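Glycosyl hydrolase BlGH5_18 (PDB 7LQX) probably hydrolyses the beta-mannosidic linkage of N-glycan core fragments. Local coordinates at residues Tyr211-Pro216 with Leu378-Cys383; His315-Arg320 with Phe327-Gly332; Met90-Gly95 with Ala150-Phe155. All coordinates share one frame; numbering follows the deposited sequence. Where two conformers were deposited one is given.

The (beta/alpha)8 barrel is built from strands 25-29 through 306-312. Along it, contact 3 closes first, joining helix 81-96 to the loop that leads from helix 132-149 into strand 155-159. Contact 1 opens later, at 211-216 after helix 208-211, and closes only at 378-383, beyond the last barrel strand and within the small region around strand 365-369; it thereby ties a barrel loop to this C-terminal part. Contact 2, a short closure within the loop after strand 306-312, is nested inside contact 1. Contact 3 stands in series with both. Contacts 1 and 3 lie on opposite sides of the chain's centre, their centres about 38 Å apart.

Contact 1. Residues Tyr211-Pro216 with Leu378-Cys383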
ATOM      1  N   TYR A 211     -28.005   5.675   4.186  1.00  7.36           N
ATOM      2  CA  TYR A 211     -28.776   4.454   4.227  1.00  8.99           C
ATOM      3  C   TYR A 211     -28.427   3.521   5.382  1.00  9.11           C
ATOM      4  O   TYR A 211     -29.170   2.563   5.614  1.00 10.16           O
ATOM      5  CB  TYR A 211     -28.579   3.700   2.904  1.00  9.07           C
ATOM      6  CG  TYR A 211     -29.125   4.362   1.652  1.00  8.72           C
ATOM      7  CD1 TYR A 211     -30.077   5.375   1.700  1.00  7.97           C
ATOM      8  CD2 TYR A 211     -28.697   3.932   0.406  1.00  8.10           C
ATOM      9  CE1 TYR A 211     -30.583   5.919   0.532  1.00  8.25           C
ATOM     10  CE2 TYR A 211     -29.197   4.474  -0.753  1.00  8.24           C
ATOM     11  CZ  TYR A 211     -30.144   5.463  -0.690  1.00  7.65           C
ATOM     12  OH  TYR A 211     -30.670   6.008  -1.846  1.00  9.17           O
ATOM     13  N   LEU A 212     -27.346   3.763   6.113  1.00  8.78           N
ATOM     14  CA  LEU A 212     -26.901   2.832   7.143  1.00  9.65           C
ATOM     15  C   LEU A 212     -27.085   3.412   8.539  1.00 12.49           C
ATOM     16  O   LEU A 212     -26.466   4.422   8.884  1.00 12.37           O
ATOM     17  CB  LEU A 212     -25.422   2.509   6.964  1.00 10.84           C
ATOM     18  CG  LEU A 212     -25.051   1.654   5.768  1.00 15.14           C
ATOM     19  CD1 LEU A 212     -23.536   1.533   5.695  1.00 14.63           C
ATOM     20  CD2 LEU A 212     -25.698   0.287   5.878  1.00 15.06           C
ATOM     21  N   ASP A 213     -27.883   2.746   9.365  1.00 11.50           N
ATOM     22  CA  ASP A 213     -28.024   3.187  10.743  1.00 12.63           C
ATOM     23  C   ASP A 213     -26.743   2.932  11.522  1.00 11.77           C
ATOM     24  O   ASP A 213     -25.992   1.998  11.236  1.00 12.26           O
ATOM     25  CB  ASP A 213     -29.202   2.487  11.403  1.00 13.99           C
ATOM     26  CG  ASP A 213     -30.511   3.074  10.962  1.00 15.89           C
ATOM     27  OD1 ASP A 213     -30.745   4.272  11.243  1.00 16.84           O
ATOM     28  OD2 ASP A 213     -31.266   2.363  10.273  1.00 15.83           O
ATOM     29  N   HIS A 214     -26.481   3.806  12.488  1.00 12.74           N
ATOM     30  CA  HIS A 214     -25.338   3.716  13.390  1.00 15.28           C
ATOM     31  C   HIS A 214     -23.998   3.906  12.690  1.00 11.61           C
ATOM     32  O   HIS A 214     -22.958   3.617  13.276  1.00 18.10           O
ATOM     33  CB  HIS A 214     -25.361   2.407  14.190  1.00 21.02           C
ATOM     34  CG  HIS A 214     -26.682   2.131  14.840  1.00 31.13           C
ATOM     35  ND1 HIS A 214     -27.173   2.897  15.876  1.00 35.64           N
ATOM     36  CD2 HIS A 214     -27.623   1.191  14.587  1.00 33.81           C
ATOM     37  CE1 HIS A 214     -28.355   2.432  16.241  1.00 38.30           C
ATOM     38  NE2 HIS A 214     -28.651   1.398  15.475  1.00 34.82           N
ATOM     39  N   HIS A 215     -23.989   4.391  11.489  1.00 11.32           N
ATOM     40  CA  HIS A 215     -22.766   4.688  10.755  1.00  9.55           C
ATOM     41  C   HIS A 215     -22.218   6.038  11.229  1.00  8.83           C
ATOM     42  O   HIS A 215     -22.979   6.984  11.425  1.00  9.87           O
ATOM     43  CB  HIS A 215     -23.111   4.735   9.273  1.00  9.54           C
ATOM     44  CG  HIS A 215     -21.938   4.827   8.358  1.00  7.68           C
ATOM     45  ND1 HIS A 215     -20.965   3.853   8.284  1.00  8.68           N
ATOM     46  CD2 HIS A 215     -21.613   5.756   7.429  1.00  9.27           C
ATOM     47  CE1 HIS A 215     -20.086   4.188   7.359  1.00  8.71           C
ATOM     48  NE2 HIS A 215     -20.447   5.343   6.836  1.00  9.29           N
ATOM     49  N   PRO A 216     -20.909   6.152  11.474  1.00  9.22           N
ATOM     50  CA  PRO A 216     -20.396   7.380  12.112  1.00 10.73           C
ATOM     51  C   PRO A 216     -20.391   8.603  11.218  1.00 10.14           C
ATOM     52  O   PRO A 216     -20.300   9.718  11.746  1.00 10.56           O
ATOM     53  CB  PRO A 216     -18.977   7.001  12.558  1.00 11.74           C
ATOM     54  CG  PRO A 216     -18.595   5.887  11.678  1.00 11.05           C
ATOM     55  CD  PRO A 216     -19.858   5.127  11.341  1.00 10.75           C
ATOM     56  N   LEU A 378     -34.106   8.654  12.827  1.00 13.21           N
ATOM     57  CA  LEU A 378     -34.223   7.513  13.721  1.00 14.97           C
ATOM     58  C   LEU A 378     -33.988   6.213  12.969  1.00 15.26           C
ATOM     59  O   LEU A 378     -33.482   5.239  13.540  1.00 16.92           O
ATOM     60  CB  LEU A 378     -35.610   7.475  14.343  1.00 15.62           C
ATOM     61  CG  LEU A 378     -35.997   8.655  15.224  1.00 19.30           C
ATOM     62  CD1 LEU A 378     -37.441   8.513  15.693  1.00 24.26           C
ATOM     63  CD2 LEU A 378     -35.053   8.767  16.402  1.00 20.50           C
ATOM     64  N   ASN A 379     -34.343   6.181  11.685  1.00 13.89           N
ATOM     65  CA  ASN A 379     -34.281   4.966  10.872  1.00 12.78           C
ATOM     66  C   ASN A 379     -33.706   5.347   9.510  1.00 12.34           C
ATOM     67  O   ASN A 379     -34.443   5.635   8.562  1.00 11.87           O
ATOM     68  CB  ASN A 379     -35.674   4.367  10.751  1.00 14.93           C
ATOM     69  CG  ASN A 379     -35.660   2.970  10.212  1.00 16.03           C
ATOM     70  OD1 ASN A 379     -34.748   2.578   9.495  1.00 14.83           O
ATOM     71  ND2 ASN A 379     -36.683   2.204  10.552  1.00 20.32           N
ATOM     72  N   ARG A 380     -32.374   5.357   9.414  1.00 12.34           N
ATOM     73  CA  ARG A 380     -31.755   5.584   8.115  1.00 12.41           C
ATOM     74  C   ARG A 380     -32.080   4.454   7.148  1.00 10.86           C
ATOM     75  O   ARG A 380     -32.197   4.678   5.938  1.00 11.66           O
ATOM     76  CB  ARG A 380     -30.239   5.726   8.250  1.00 12.00           C
ATOM     77  CG  ARG A 380     -29.772   7.155   8.261  1.00 13.63           C
ATOM     78  CD  ARG A 380     -28.268   7.262   8.195  1.00 11.71           C
ATOM     79  NE  ARG A 380     -27.651   7.298   9.511  1.00 11.20           N
ATOM     80  CZ  ARG A 380     -26.344   7.432   9.699  1.00 10.43           C
ATOM     81  NH1 ARG A 380     -25.533   7.542   8.658  1.00  9.93           N
ATOM     82  NH2 ARG A 380     -25.844   7.444  10.920  1.00 12.16           N
ATOM     83  N   GLY A 381     -32.206   3.229   7.653  1.00 10.37           N
ATOM     84  CA  GLY A 381     -32.455   2.105   6.770  1.00 11.52           C
ATOM     85  C   GLY A 381     -33.717   2.283   5.951  1.00  9.70           C
ATOM     86  O   GLY A 381     -33.769   1.897   4.784  1.00 10.78           O
ATOM     87  N   ALA A 382     -34.749   2.884   6.544  1.00  9.01           N
ATOM     88  CA  ALA A 382     -35.991   3.102   5.815  1.00  9.12           C
ATOM     89  C   ALA A 382     -35.803   4.026   4.617  1.00  8.22           C
ATOM     90  O   ALA A 382     -36.671   4.072   3.740  1.00  9.08           O
ATOM     91  CB  ALA A 382     -37.039   3.698   6.752  1.00 10.55           C
ATOM     92  N   CYS A 383     -34.698   4.765   4.564  1.00  7.91           N
ATOM     93  CA  CYS A 383     -34.407   5.652   3.446  1.00  7.88           C
ATOM     94  C   CYS A 383     -33.719   4.951   2.282  1.00  9.04           C
ATOM     95  O   CYS A 383     -33.615   5.540   1.201  1.00  8.56           O
ATOM     96  CB  CYS A 383     -33.529   6.814   3.920  1.00  8.32           C
ATOM     97  SG  CYS A 383     -34.306   7.856   5.147  1.00  9.88           S
TER
HETATM   98  O   HOH W   1     -26.686   6.627  13.554  1.00 30.36           O
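The guanidinium of Arg380 has Leu212 O over one face, almost above its centre, 3.1 Å from Arg380 CZ. Leu212 opens a type II beta turn that runs to His215, and the arginine reaches alongside this turn from the loop beyond strand 365-369, joining a barrel loop to the C-terminal region. A bend at chi3 (-91°) turns the guanidinium so that its edge meets the far end of the turn, where Arg380 NH2 donates to His215 O (2.9 Å) in the carbonyl plane, on a lone pair. NH1 is taken up by Val209 O and Phe217 O. Asp213 slides past the arginine in the opposite direction and takes up two successive backbone N-H groups: OD1 accepts from Arg380 N (2.7 Å), and OD2 from Gly381 N (2.9 Å), the latter arriving from above the carboxylate plane. Just before, Asn379 OD1 receives Ala382 N (3.0 Å) in an Asx motif. At the other edge of the contact, the Tyr211 ring brings CE1 within 3.1 Å of Cys383 O, an oxygen hydrogen-bonded to the hydroxyl of Tyr256. A water lies in the guanidinium plane and accepts from Arg380 NH2 at 2.9 Å.

Contact 2. Residues His315-Arg320 with Phe327-Gly332. With EDO (1,2-ethanediol), chain E.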
ATOM      1  N   HIS A 315     -13.000   7.795 -18.870  1.00  7.82           N
ATOM      2  CA  HIS A 315     -12.384   6.789 -19.728  1.00  8.32           C
ATOM      3  C   HIS A 315     -12.516   5.393 -19.136  1.00  9.53           C
ATOM      4  O   HIS A 315     -12.300   5.190 -17.940  1.00 10.47           O
ATOM      5  CB  HIS A 315     -10.890   7.125 -19.932  1.00  9.10           C
ATOM      6  CG  HIS A 315     -10.654   8.346 -20.765  1.00  9.62           C
ATOM      7  ND1 HIS A 315     -10.833   9.629 -20.289  1.00 10.18           N
ATOM      8  CD2 HIS A 315     -10.276   8.473 -22.058  1.00 12.25           C
ATOM      9  CE1 HIS A 315     -10.557  10.492 -21.250  1.00 12.08           C
ATOM     10  NE2 HIS A 315     -10.225   9.818 -22.336  1.00 12.56           N
ATOM     11  N   ASP A 316     -12.866   4.431 -19.993  1.00  9.56           N
ATOM     12  CA  ASP A 316     -12.885   3.030 -19.597  1.00  8.44           C
ATOM     13  C   ASP A 316     -11.553   2.641 -18.962  1.00 10.31           C
ATOM     14  O   ASP A 316     -10.504   3.221 -19.261  1.00 10.39           O
ATOM     15  CB  ASP A 316     -13.120   2.139 -20.823  1.00  9.42           C
ATOM     16  CG  ASP A 316     -14.577   2.059 -21.243  1.00  9.45           C
ATOM     17  OD1 ASP A 316     -15.448   2.627 -20.560  1.00  9.95           O
ATOM     18  OD2 ASP A 316     -14.845   1.426 -22.287  1.00 11.71           O
ATOM     19  N   VAL A 317     -11.596   1.664 -18.060  1.00  8.79           N
ATOM     20  CA  VAL A 317     -10.376   1.140 -17.454  1.00  9.05           C
ATOM     21  C   VAL A 317      -9.766   0.108 -18.390  1.00  9.70           C
ATOM     22  O   VAL A 317     -10.448  -0.822 -18.833  1.00 10.66           O
ATOM     23  CB  VAL A 317     -10.666   0.514 -16.082  1.00  8.56           C
ATOM     24  CG1 VAL A 317      -9.368   0.049 -15.431  1.00 10.46           C
ATOM     25  CG2 VAL A 317     -11.405   1.492 -15.195  1.00 10.52           C
ATOM     26  N   ASP A 318      -8.479   0.265 -18.680  1.00  9.49           N
ATOM     27  CA  ASP A 318      -7.762  -0.641 -19.566  1.00 10.26           C
ATOM     28  C   ASP A 318      -8.086  -2.100 -19.269  1.00 10.60           C
ATOM     29  O   ASP A 318      -8.015  -2.551 -18.124  1.00 10.04           O
ATOM     30  CB  ASP A 318      -6.266  -0.393 -19.379  1.00 12.22           C
ATOM     31  CG  ASP A 318      -5.447  -0.879 -20.543  1.00 16.26           C
ATOM     32  OD1 ASP A 318      -5.495  -2.088 -20.844  1.00 13.97           O
ATOM     33  OD2 ASP A 318      -4.762  -0.039 -21.159  1.00 17.98           O
ATOM     34  N   SER A 319      -8.432  -2.847 -20.331  0.75 11.67           N
ATOM     35  CA  SER A 319      -8.785  -4.256 -20.191  0.75 11.76           C
ATOM     36  C   SER A 319      -7.611  -5.113 -19.735  0.75 12.86           C
ATOM     37  O   SER A 319      -7.818  -6.255 -19.316  0.75 15.61           O
ATOM     38  CB  SER A 319      -9.320  -4.810 -21.520  0.75 13.08           C
ATOM     39  OG  SER A 319      -8.343  -4.754 -22.549  0.75 18.92           O
ATOM     40  N   ARG A 320      -6.388  -4.596 -19.815  1.00 10.94           N
ATOM     41  CA  ARG A 320      -5.236  -5.343 -19.332  1.00 12.29           C
ATOM     42  C   ARG A 320      -5.159  -5.394 -17.818  1.00 11.37           C
ATOM     43  O   ARG A 320      -4.402  -6.211 -17.282  1.00 12.34           O
ATOM     44  CB  ARG A 320      -3.968  -4.714 -19.882  1.00 12.73           C
ATOM     45  CG  ARG A 320      -3.806  -4.986 -21.358  1.00 14.42           C
ATOM     46  CD  ARG A 320      -2.641  -4.218 -21.935  1.00 16.52           C
ATOM     47  NE  ARG A 320      -2.930  -2.793 -22.058  1.00 16.61           N
ATOM     48  CZ  ARG A 320      -2.085  -1.905 -22.570  1.00 20.98           C
ATOM     49  NH1 ARG A 320      -0.893  -2.291 -23.009  1.00 25.70           N
ATOM     50  NH2 ARG A 320      -2.436  -0.629 -22.647  1.00 19.19           N
ATOM     51  N   PHE A 327     -17.705  -4.753 -14.490  1.00 11.88           N
ATOM     52  CA  PHE A 327     -18.402  -3.560 -14.965  1.00 10.42           C
ATOM     53  C   PHE A 327     -17.560  -2.297 -14.820  1.00 10.82           C
ATOM     54  O   PHE A 327     -17.815  -1.314 -15.526  1.00 10.06           O
ATOM     55  CB  PHE A 327     -19.732  -3.396 -14.224  1.00 10.62           C
ATOM     56  CG  PHE A 327     -19.590  -2.819 -12.850  1.00 11.14           C
ATOM     57  CD1 PHE A 327     -19.282  -3.621 -11.762  1.00 12.58           C
ATOM     58  CD2 PHE A 327     -19.765  -1.465 -12.641  1.00 12.00           C
ATOM     59  CE1 PHE A 327     -19.146  -3.078 -10.500  1.00 13.62           C
ATOM     60  CE2 PHE A 327     -19.634  -0.927 -11.384  1.00 12.89           C
ATOM     61  CZ  PHE A 327     -19.332  -1.736 -10.311  1.00 14.19           C
ATOM     62  N   GLU A 328     -16.585  -2.281 -13.904  1.00  9.50           N
ATOM     63  CA  GLU A 328     -15.796  -1.074 -13.705  1.00  9.90           C
ATOM     64  C   GLU A 328     -15.100  -0.658 -14.983  1.00 10.62           C
ATOM     65  O   GLU A 328     -14.889   0.536 -15.224  1.00 10.27           O
ATOM     66  CB  GLU A 328     -14.749  -1.282 -12.610  1.00 12.61           C
ATOM     67  CG  GLU A 328     -15.323  -1.478 -11.223  1.00 14.32           C
ATOM     68  CD  GLU A 328     -15.580  -0.181 -10.463  1.00 15.50           C
ATOM     69  OE1 GLU A 328     -15.378   0.925 -11.012  1.00 14.76           O
ATOM     70  OE2 GLU A 328     -15.993  -0.280  -9.291  1.00 17.28           O
ATOM     71  N   HIS A 329     -14.726  -1.626 -15.817  1.00  9.52           N
ATOM     72  CA  HIS A 329     -13.968  -1.295 -17.004  1.00  9.81           C
ATOM     73  C   HIS A 329     -14.772  -0.447 -17.978  1.00 12.56           C
ATOM     74  O   HIS A 329     -14.186   0.345 -18.729  1.00 13.57           O
ATOM     75  CB  HIS A 329     -13.531  -2.566 -17.715  1.00 12.27           C
ATOM     76  CG  HIS A 329     -12.445  -3.319 -17.011  1.00 11.20           C
ATOM     77  ND1 HIS A 329     -11.108  -3.057 -17.218  1.00 10.12           N
ATOM     78  CD2 HIS A 329     -12.496  -4.339 -16.122  1.00 11.49           C
ATOM     79  CE1 HIS A 329     -10.383  -3.878 -16.480  1.00  9.32           C
ATOM     80  NE2 HIS A 329     -11.200  -4.670 -15.809  1.00 11.22           N
ATOM     81  N   ALA A 330     -16.099  -0.607 -17.993  1.00  9.26           N
ATOM     82  CA  ALA A 330     -16.967  -0.059 -19.031  1.00  8.91           C
ATOM     83  C   ALA A 330     -17.667   1.229 -18.611  1.00  7.76           C
ATOM     84  O   ALA A 330     -18.531   1.721 -19.348  1.00  8.60           O
ATOM     85  CB  ALA A 330     -18.011  -1.104 -19.439  1.00 10.64           C
ATOM     86  N   LEU A 331     -17.310   1.794 -17.460  1.00  7.63           N
ATOM     87  CA  LEU A 331     -17.993   2.978 -16.942  1.00  7.26           C
ATOM     88  C   LEU A 331     -17.605   4.270 -17.646  1.00  6.92           C
ATOM     89  O   LEU A 331     -18.184   5.318 -17.343  1.00  7.58           O
ATOM     90  CB  LEU A 331     -17.762   3.095 -15.434  1.00  7.76           C
ATOM     91  CG  LEU A 331     -18.617   2.152 -14.586  1.00  7.38           C
ATOM     92  CD1 LEU A 331     -18.093   2.136 -13.149  1.00  7.12           C
ATOM     93  CD2 LEU A 331     -20.076   2.537 -14.599  1.00  8.06           C
ATOM     94  N   GLY A 332     -16.693   4.233 -18.608  1.00  8.49           N
ATOM     95  CA  GLY A 332     -16.279   5.449 -19.270  1.00  8.36           C
ATOM     96  C   GLY A 332     -17.294   5.991 -20.260  1.00  8.37           C
ATOM     97  O   GLY A 332     -18.180   5.296 -20.766  1.00  8.60           O
TER
HETATM   98  C1  EDO E 504     -18.022   2.543  -8.473  1.00 22.80           C
HETATM   99  O1  EDO E 504     -17.950   1.119  -8.571  1.00 22.23           O
HETATM  100  C2  EDO E 504     -17.149   3.198  -9.538  1.00 14.89           C
HETATM  101  O2  EDO E 504     -15.804   2.713  -9.447  1.00 18.61           O
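His315 passes close over Gly332, its carbonyl carbon 3.8 Å from Gly332 CA, leaving no room for a side chain there. Asp316 CG stands anti to the carbonyl carbon, beside the backbone N (chi1 -80°), which lets Asp316 OD1 accept from Gly332 N (2.8 Å), met nearly along the C-O axis. Asp316 OD1 also lies 3.2 Å from His329 O, and the salt bridge from Lys341 NZ probably eases the repulsion of these two acceptors. Replacing Asp316 by an alanine would probably leave Gly332 N without its acceptor and Lys341 without its carboxylate mate. At Val317 the backbone is held both ways: its N donates to His329 O (3.0 Å), while its O receives His329 ND1 (2.8 Å), nearly straight at 166° and within the imidazole plane. These bonds draw in the loop after strand 306-312, the last of the (beta/alpha)8 barrel. Val317 crosses His329 at about a right angle. Asp318 O comes to the same edge of the His329 ring, 3.2 Å from CE1. The Asp318 carboxylate faces away, taking Arg320 N in an Asx turn and Arg320 NE and NH2 in a side-on salt bridge; Arg320 packs on Trp78 of the second subunit.

Contact 3. Residues Met90-Gly95 with Ala150-Phe155; sequences MVHIAG and AQEPAF
Glu152 meets helix 81-96 with both the stem and the end of its side chain. The stem runs over Val91, with Glu152 CB 3.9 Å from Val91 CG1, and a bend at chi2 (-65°) then turns the carboxylate toward His92. There Glu152 OE1 accepts from His92 ND1 at 2.7 Å, in a bond of 163°. The oxygen lies in the plane of the imidazole, at its edge, whereas the ring approaches the carboxylate on its syn side with the two planes 81° apart. The other oxygen, OE2, forms a salt bridge with NE of Arg88, one turn earlier on the same helix, so a single carboxylate is gripped by two side chains of one helical face; Arg88 probably favours the ionised form of the Glu152 carboxylate. Glu152 also begins a type I beta turn, closed by the bond from Phe155 N to Glu152 O (3.0 Å). This turn leads into strand 155-159 of the (beta/alpha)8 barrel, and the contact thus links a helix of the outer layer to the entry of an inner strand. Ala154, within the turn, directs its methyl group at the helix, and CB lies 3.5 Å from Gly95 CA. A side chain at this glycine would collide with the methyl, so the helix can come this near because it is bare at that point. Phe155 starts the strand and sets its CB 4.1 Å from Val91 CG1. With CG anti to the backbone N, its ring instead packs among Tyr146, Leu149 and Val103 and meets the ring of His199.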
HETATM    1  N   MSE A  90      -1.534  18.419 -13.585  1.00 11.93           N
HETATM    2  CA  MSE A  90      -2.772  17.902 -14.153  1.00 10.98           C
HETATM    3  C   MSE A  90      -3.869  18.962 -14.099  1.00 11.49           C
HETATM    4  O   MSE A  90      -4.630  19.121 -15.057  1.00 11.70           O
HETATM    5  CB  MSE A  90      -3.195  16.634 -13.424  1.00 10.51           C
HETATM    6  CG  MSE A  90      -4.432  16.000 -14.020  1.00  9.52           C
HETATM    7 SE   MSE A  90      -4.874  14.324 -13.210  1.00 17.35          SE
HETATM    8  CE  MSE A  90      -3.482  13.279 -13.948  1.00  9.54           C
ATOM      9  N   VAL A  91      -3.943  19.671 -12.971  1.00  9.99           N
ATOM     10  CA  VAL A  91      -4.856  20.802 -12.845  1.00 11.11           C
ATOM     11  C   VAL A  91      -4.534  21.864 -13.886  1.00 12.67           C
ATOM     12  O   VAL A  91      -5.428  22.397 -14.554  1.00 12.95           O
ATOM     13  CB  VAL A  91      -4.792  21.372 -11.416  1.00 11.14           C
ATOM     14  CG1 VAL A  91      -5.515  22.701 -11.356  1.00 12.32           C
ATOM     15  CG2 VAL A  91      -5.349  20.369 -10.431  1.00 10.74           C
ATOM     16  N   HIS A  92      -3.246  22.190 -14.027  1.00 12.07           N
ATOM     17  CA  HIS A  92      -2.815  23.192 -14.991  1.00 13.42           C
ATOM     18  C   HIS A  92      -3.262  22.826 -16.397  1.00 13.04           C
ATOM     19  O   HIS A  92      -3.731  23.689 -17.150  1.00 14.85           O
ATOM     20  CB  HIS A  92      -1.294  23.327 -14.927  1.00 15.46           C
ATOM     21  CG  HIS A  92      -0.758  24.491 -15.696  1.00 17.75           C
ATOM     22  ND1 HIS A  92      -0.942  25.795 -15.293  1.00 20.90           N
ATOM     23  CD2 HIS A  92      -0.049  24.547 -16.846  1.00 22.48           C
ATOM     24  CE1 HIS A  92      -0.363  26.605 -16.161  1.00 26.44           C
ATOM     25  NE2 HIS A  92       0.185  25.873 -17.113  1.00 24.41           N
ATOM     26  N   ILE A  93      -3.141  21.550 -16.764  1.00 12.90           N
ATOM     27  CA  ILE A  93      -3.517  21.115 -18.104  1.00 13.84           C
ATOM     28  C   ILE A  93      -5.024  21.201 -18.301  1.00 13.23           C
ATOM     29  O   ILE A  93      -5.502  21.627 -19.358  1.00 13.18           O
ATOM     30  CB  ILE A  93      -2.973  19.699 -18.370  1.00 12.58           C
ATOM     31  CG1 ILE A  93      -1.444  19.723 -18.434  1.00 14.82           C
ATOM     32  CG2 ILE A  93      -3.562  19.138 -19.648  1.00 13.45           C
ATOM     33  CD1 ILE A  93      -0.801  18.338 -18.427  1.00 15.27           C
ATOM     34  N   ALA A  94      -5.802  20.780 -17.304  1.00 12.26           N
ATOM     35  CA  ALA A  94      -7.248  20.967 -17.392  1.00 11.92           C
ATOM     36  C   ALA A  94      -7.589  22.421 -17.696  1.00 12.51           C
ATOM     37  O   ALA A  94      -8.414  22.707 -18.572  1.00 13.75           O
ATOM     38  CB  ALA A  94      -7.902  20.517 -16.087  1.00 13.13           C
ATOM     39  N   GLY A  95      -6.936  23.354 -17.002  1.00 12.87           N
ATOM     40  CA  GLY A  95      -7.200  24.762 -17.235  1.00 14.35           C
ATOM     41  C   GLY A  95      -6.787  25.215 -18.621  1.00 14.39           C
ATOM     42  O   GLY A  95      -7.488  26.010 -19.256  1.00 15.40           O
ATOM     43  N   ALA A 150      -3.753  26.234  -5.008  1.00 12.75           N
ATOM     44  CA  ALA A 150      -4.345  27.564  -4.970  1.00 12.86           C
ATOM     45  C   ALA A 150      -3.680  28.525  -5.944  1.00 14.93           C
ATOM     46  O   ALA A 150      -4.269  29.558  -6.277  1.00 16.05           O
ATOM     47  CB  ALA A 150      -4.233  28.124  -3.555  1.00 14.39           C
ATOM     48  N   GLN A 151      -2.466  28.212  -6.400  1.00 14.73           N
ATOM     49  CA  GLN A 151      -1.767  29.052  -7.366  1.00 15.83           C
ATOM     50  C   GLN A 151      -2.233  28.824  -8.797  1.00 15.73           C
ATOM     51  O   GLN A 151      -1.808  29.566  -9.690  1.00 18.91           O
ATOM     52  CB  GLN A 151      -0.257  28.839  -7.235  1.00 16.84           C
ATOM     53  CG  GLN A 151       0.273  29.194  -5.849  1.00 18.45           C
ATOM     54  CD  GLN A 151       1.738  28.860  -5.674  1.00 20.86           C
ATOM     55  OE1 GLN A 151       2.575  29.244  -6.493  1.00 23.98           O
ATOM     56  NE2 GLN A 151       2.058  28.135  -4.605  1.00 17.26           N
ATOM     57  N   GLU A 152      -3.121  27.852  -9.031  1.00 14.35           N
ATOM     58  CA  GLU A 152      -3.622  27.570 -10.369  1.00 13.39           C
ATOM     59  C   GLU A 152      -4.991  28.196 -10.553  1.00 14.58           C
ATOM     60  O   GLU A 152      -5.923  27.830  -9.822  1.00 14.24           O
ATOM     61  CB  GLU A 152      -3.734  26.061 -10.568  1.00 12.81           C
ATOM     62  CG  GLU A 152      -2.404  25.336 -10.657  1.00 14.49           C
ATOM     63  CD  GLU A 152      -1.593  25.741 -11.872  1.00 18.23           C
ATOM     64  OE1 GLU A 152      -2.190  26.112 -12.902  1.00 16.63           O
ATOM     65  OE2 GLU A 152      -0.345  25.685 -11.799  1.00 19.32           O
ATOM     66  N   PRO A 153      -5.187  29.085 -11.532  1.00 14.00           N
ATOM     67  CA  PRO A 153      -6.523  29.681 -11.710  1.00 14.84           C
ATOM     68  C   PRO A 153      -7.633  28.672 -11.950  1.00 13.10           C
ATOM     69  O   PRO A 153      -8.791  28.952 -11.611  1.00 16.32           O
ATOM     70  CB  PRO A 153      -6.340  30.610 -12.921  1.00 20.65           C
ATOM     71  CG  PRO A 153      -4.882  30.931 -12.930  1.00 23.09           C
ATOM     72  CD  PRO A 153      -4.170  29.723 -12.391  1.00 16.21           C
ATOM     73  N   ALA A 154      -7.320  27.503 -12.517  1.00 12.16           N
ATOM     74  CA  ALA A 154      -8.351  26.520 -12.817  1.00 13.58           C
ATOM     75  C   ALA A 154      -8.791  25.735 -11.594  1.00 10.74           C
ATOM     76  O   ALA A 154      -9.815  25.044 -11.656  1.00 11.31           O
ATOM     77  CB  ALA A 154      -7.849  25.520 -13.859  1.00 14.86           C
ATOM     78  N   PHE A 155      -8.023  25.789 -10.508  1.00 10.65           N
ATOM     79  CA  PHE A 155      -8.339  25.025  -9.309  1.00 10.48           C
ATOM     80  C   PHE A 155      -9.498  25.670  -8.571  1.00  9.92           C
ATOM     81  O   PHE A 155      -9.426  26.845  -8.200  1.00 11.67           O
ATOM     82  CB  PHE A 155      -7.114  24.993  -8.401  1.00 10.49           C
ATOM     83  CG  PHE A 155      -7.367  24.364  -7.070  1.00  9.49           C
ATOM     84  CD1 PHE A 155      -7.635  23.019  -6.987  1.00 10.11           C
ATOM     85  CD2 PHE A 155      -7.296  25.104  -5.898  1.00 10.91           C
ATOM     86  CE1 PHE A 155      -7.862  22.424  -5.766  1.00 10.52           C
ATOM     87  CE2 PHE A 155      -7.519  24.508  -4.674  1.00 10.92           C
ATOM     88  CZ  PHE A 155      -7.795  23.170  -4.607  1.00 11.38           C
TER